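Local coordinates for L protein (CAS virus, PDB 5MV0) that probably cleaves capped host RNA with its N-terminal endonuclease domain, supplying primers for viral transcription by cap-snatching, at residues I42-R45 with A46-E50. Residues are numbered along the deposited sequence; the frame is centred on the assembly and turned at random. Where two conformers were deposited one is given.
Sequences IRLR and ATIHE
The carbonyl oxygen of Arg43 accepts two hydrogen bonds, both from Thr47. One is the backbone bond of the alpha-helix, with Thr47 N at 2.8 Å from Arg43 O. The other comes from the threonine hydroxyl, with Thr47 OG1 at 3.0 Å from Arg43 O. The two donors reach the oxygen from different directions. The amide lies nearly along the C=O axis, while the hydroxyl stands above the carbonyl plane, 52° out of it. The chi1 of Thr47, -60°, places OG1 beside its own backbone N and back toward the preceding turn. In the conformer described here, one of two deposited for Arg43, the same OG1 also receives a weak bond from Arg43 NH1 at 3.3 Å, at the edge of the guanidinium and near its plane. In this conformer the Arg43 chain bends at chi2 and chi3, which brings its end back to the threonine although CB points away, and NH2 is bonded to Ser40 OG one turn earlier in the helix. The side-chain contact may therefore be made only part of the time.

All of this lies within helix 34-57 of the arenavirus cap-snatching domain, close to the centre of the chain. Further i to i+4 bonds continue the helix: Ile48 N to Leu44 O at 2.8 Å and, longer, His49 N to Arg45 O at 3.3 Å. Leu44 and Ile48 lie on the buried side and pack against Ile17 of helix 4-20 and against Leu161 and Leu158, respectively, of helix 155-170. His49 turns its ring away from the preceding turn, and its ND1 is hydrogen-bonded to the backbone N of Arg149. Between the two apolar side chains, the closest approach is a branch point against a chain end, Leu44 CG to Ile48 CD1 at 3.9 Å.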
ATOM      1  N   ILE B  42       6.235  11.769  10.174  1.00 13.89           N
ATOM      2  CA  ILE B  42       7.533  11.663  10.837  1.00 13.23           C
ATOM      3  C   ILE B  42       7.745  10.259  11.388  1.00 12.18           C
ATOM      4  O   ILE B  42       8.832   9.678  11.243  1.00 13.19           O
ATOM      5  CB  ILE B  42       7.646  12.743  11.929  1.00 15.84           C
ATOM      6  CG1 ILE B  42       7.712  14.120  11.268  1.00 16.39           C
ATOM      7  CG2 ILE B  42       8.846  12.469  12.872  1.00 16.72           C
ATOM      8  CD1 ILE B  42       7.382  15.286  12.219  1.00 19.81           C
ATOM      9  N   ARG B  43       6.698   9.783  11.996  1.00 12.62           N
ATOM     10  CA  ARG B  43       6.848   8.292  12.465  0.54 17.30           C
ATOM     11  C   ARG B  43       7.061   7.236  11.272  1.00 16.01           C
ATOM     12  O   ARG B  43       7.922   6.344  11.254  1.00 13.01           O
ATOM     13  CB  ARG B  43       5.621   7.873  13.274  0.54 17.05           C
ATOM     14  CG  ARG B  43       5.719   6.440  13.802  0.54 20.17           C
ATOM     15  CD  ARG B  43       4.385   5.721  13.693  0.54 24.91           C
ATOM     16  NE  ARG B  43       3.658   6.267  12.564  0.54 29.46           N
ATOM     17  CZ  ARG B  43       3.755   5.831  11.316  0.54 24.95           C
ATOM     18  NH1 ARG B  43       4.539   4.777  11.017  0.54 13.22           N
ATOM     19  NH2 ARG B  43       3.052   6.453  10.385  0.54 10.97           N
ATOM     20  N   LEU B  44       6.361   7.557  10.189  1.00 14.02           N
ATOM     21  CA  LEU B  44       6.516   6.679   9.027  1.00 14.75           C
ATOM     22  C   LEU B  44       7.936   6.736   8.472  1.00 13.10           C
ATOM     23  O   LEU B  44       8.510   5.709   8.083  1.00 14.52           O
ATOM     24  CB  LEU B  44       5.498   7.067   7.957  1.00 10.25           C
ATOM     25  CG  LEU B  44       5.429   6.188   6.696  1.00 16.04           C
ATOM     26  CD1 LEU B  44       5.080   4.743   7.062  1.00 12.67           C
ATOM     27  CD2 LEU B  44       4.443   6.779   5.662  1.00 15.98           C
ATOM     28  N   ARG B  45       8.521   7.927   8.427  1.00 11.73           N
ATOM     29  CA  ARG B  45       9.910   8.045   7.989  1.00 16.42           C
ATOM     30  C   ARG B  45      10.828   7.136   8.808  1.00 14.88           C
ATOM     31  O   ARG B  45      11.655   6.392   8.251  1.00 17.55           O
ATOM     32  CB  ARG B  45      10.324   9.508   8.090  1.00 14.33           C
ATOM     33  CG  ARG B  45      11.772   9.818   7.865  1.00 16.22           C
ATOM     34  CD  ARG B  45      11.934  11.341   7.823  1.00 19.02           C
ATOM     35  NE  ARG B  45      13.324  11.727   7.647  1.00 21.81           N
ATOM     36  CZ  ARG B  45      14.176  11.908   8.650  1.00 24.24           C
ATOM     37  NH1 ARG B  45      13.778  11.742   9.909  1.00 22.63           N
ATOM     38  NH2 ARG B  45      15.428  12.246   8.394  1.00 22.86           N
ATOM     39  N   ALA B  46      10.677   7.167  10.137  1.00 14.71           N
ATOM     40  CA  ALA B  46      11.488   6.320  11.006  1.00 13.12           C
ATOM     41  C   ALA B  46      11.159   4.845  10.813  1.00 15.29           C
ATOM     42  O   ALA B  46      12.059   3.996  10.859  1.00 13.70           O
ATOM     43  CB  ALA B  46      11.287   6.724  12.472  1.00 14.04           C
ATOM     44  N   THR B  47       9.876   4.517  10.608  1.00 12.35           N
ATOM     45  CA  THR B  47       9.476   3.115  10.450  1.00 12.67           C
ATOM     46  C   THR B  47       9.996   2.527   9.139  1.00 15.92           C
ATOM     47  O   THR B  47      10.348   1.341   9.083  1.00 15.82           O
ATOM     48  CB  THR B  47       7.948   2.985  10.516  1.00 20.66           C
ATOM     49  OG1 THR B  47       7.480   3.452  11.784  1.00 17.68           O
ATOM     50  CG2 THR B  47       7.534   1.555  10.373  1.00 27.49           C
ATOM     51  N   ILE B  48      10.014   3.327   8.068  1.00 15.04           N
ATOM     52  CA  ILE B  48      10.600   2.878   6.802  1.00 17.41           C
ATOM     53  C   ILE B  48      12.077   2.518   6.993  1.00 20.15           C
ATOM     54  O   ILE B  48      12.557   1.469   6.529  1.00 15.89           O
ATOM     55  CB  ILE B  48      10.406   3.962   5.721  1.00 17.62           C
ATOM     56  CG1 ILE B  48       8.902   4.145   5.420  1.00 14.59           C
ATOM     57  CG2 ILE B  48      11.188   3.622   4.454  1.00 15.72           C
ATOM     58  CD1 ILE B  48       8.579   5.366   4.546  1.00 17.15           C
ATOM     59  N   HIS B  49      12.817   3.386   7.678  1.00 13.32           N
ATOM     60  CA  HIS B  49      14.212   3.095   7.999  1.00 17.99           C
ATOM     61  C   HIS B  49      14.352   1.771   8.750  1.00 21.37           C
ATOM     62  O   HIS B  49      15.188   0.930   8.388  1.00 18.31           O
ATOM     63  CB  HIS B  49      14.789   4.243   8.823  1.00 22.49           C
ATOM     64  CG  HIS B  49      16.230   4.080   9.175  1.00 19.63           C
ATOM     65  ND1 HIS B  49      17.221   3.952   8.225  1.00 17.93           N
ATOM     66  CD2 HIS B  49      16.854   4.063  10.379  1.00 20.67           C
ATOM     67  CE1 HIS B  49      18.394   3.856   8.828  1.00 22.04           C
ATOM     68  NE2 HIS B  49      18.199   3.926  10.135  1.00 20.06           N
ATOM     69  N   GLU B  50      13.559   1.580   9.819  1.00 15.76           N
ATOM     70  CA  GLU B  50      13.601   0.328  10.579  1.00 18.58           C
ATOM     71  C   GLU B  50      13.314  -0.864   9.690  1.00 19.57           C
ATOM     72  O   GLU B  50      13.996  -1.889   9.767  1.00 17.69           O
ATOM     73  CB  GLU B  50      12.573   0.327  11.714  1.00 15.89           C
ATOM     74  CG  GLU B  50      12.773   1.302  12.839  1.00 19.84           C
ATOM     75  CD  GLU B  50      11.502   1.405  13.700  1.00 21.69           C
ATOM     76  OE1 GLU B  50      10.555   0.599  13.491  1.00 24.67           O
ATOM     77  OE2 GLU B  50      11.442   2.295  14.568  1.00 27.49           O
TER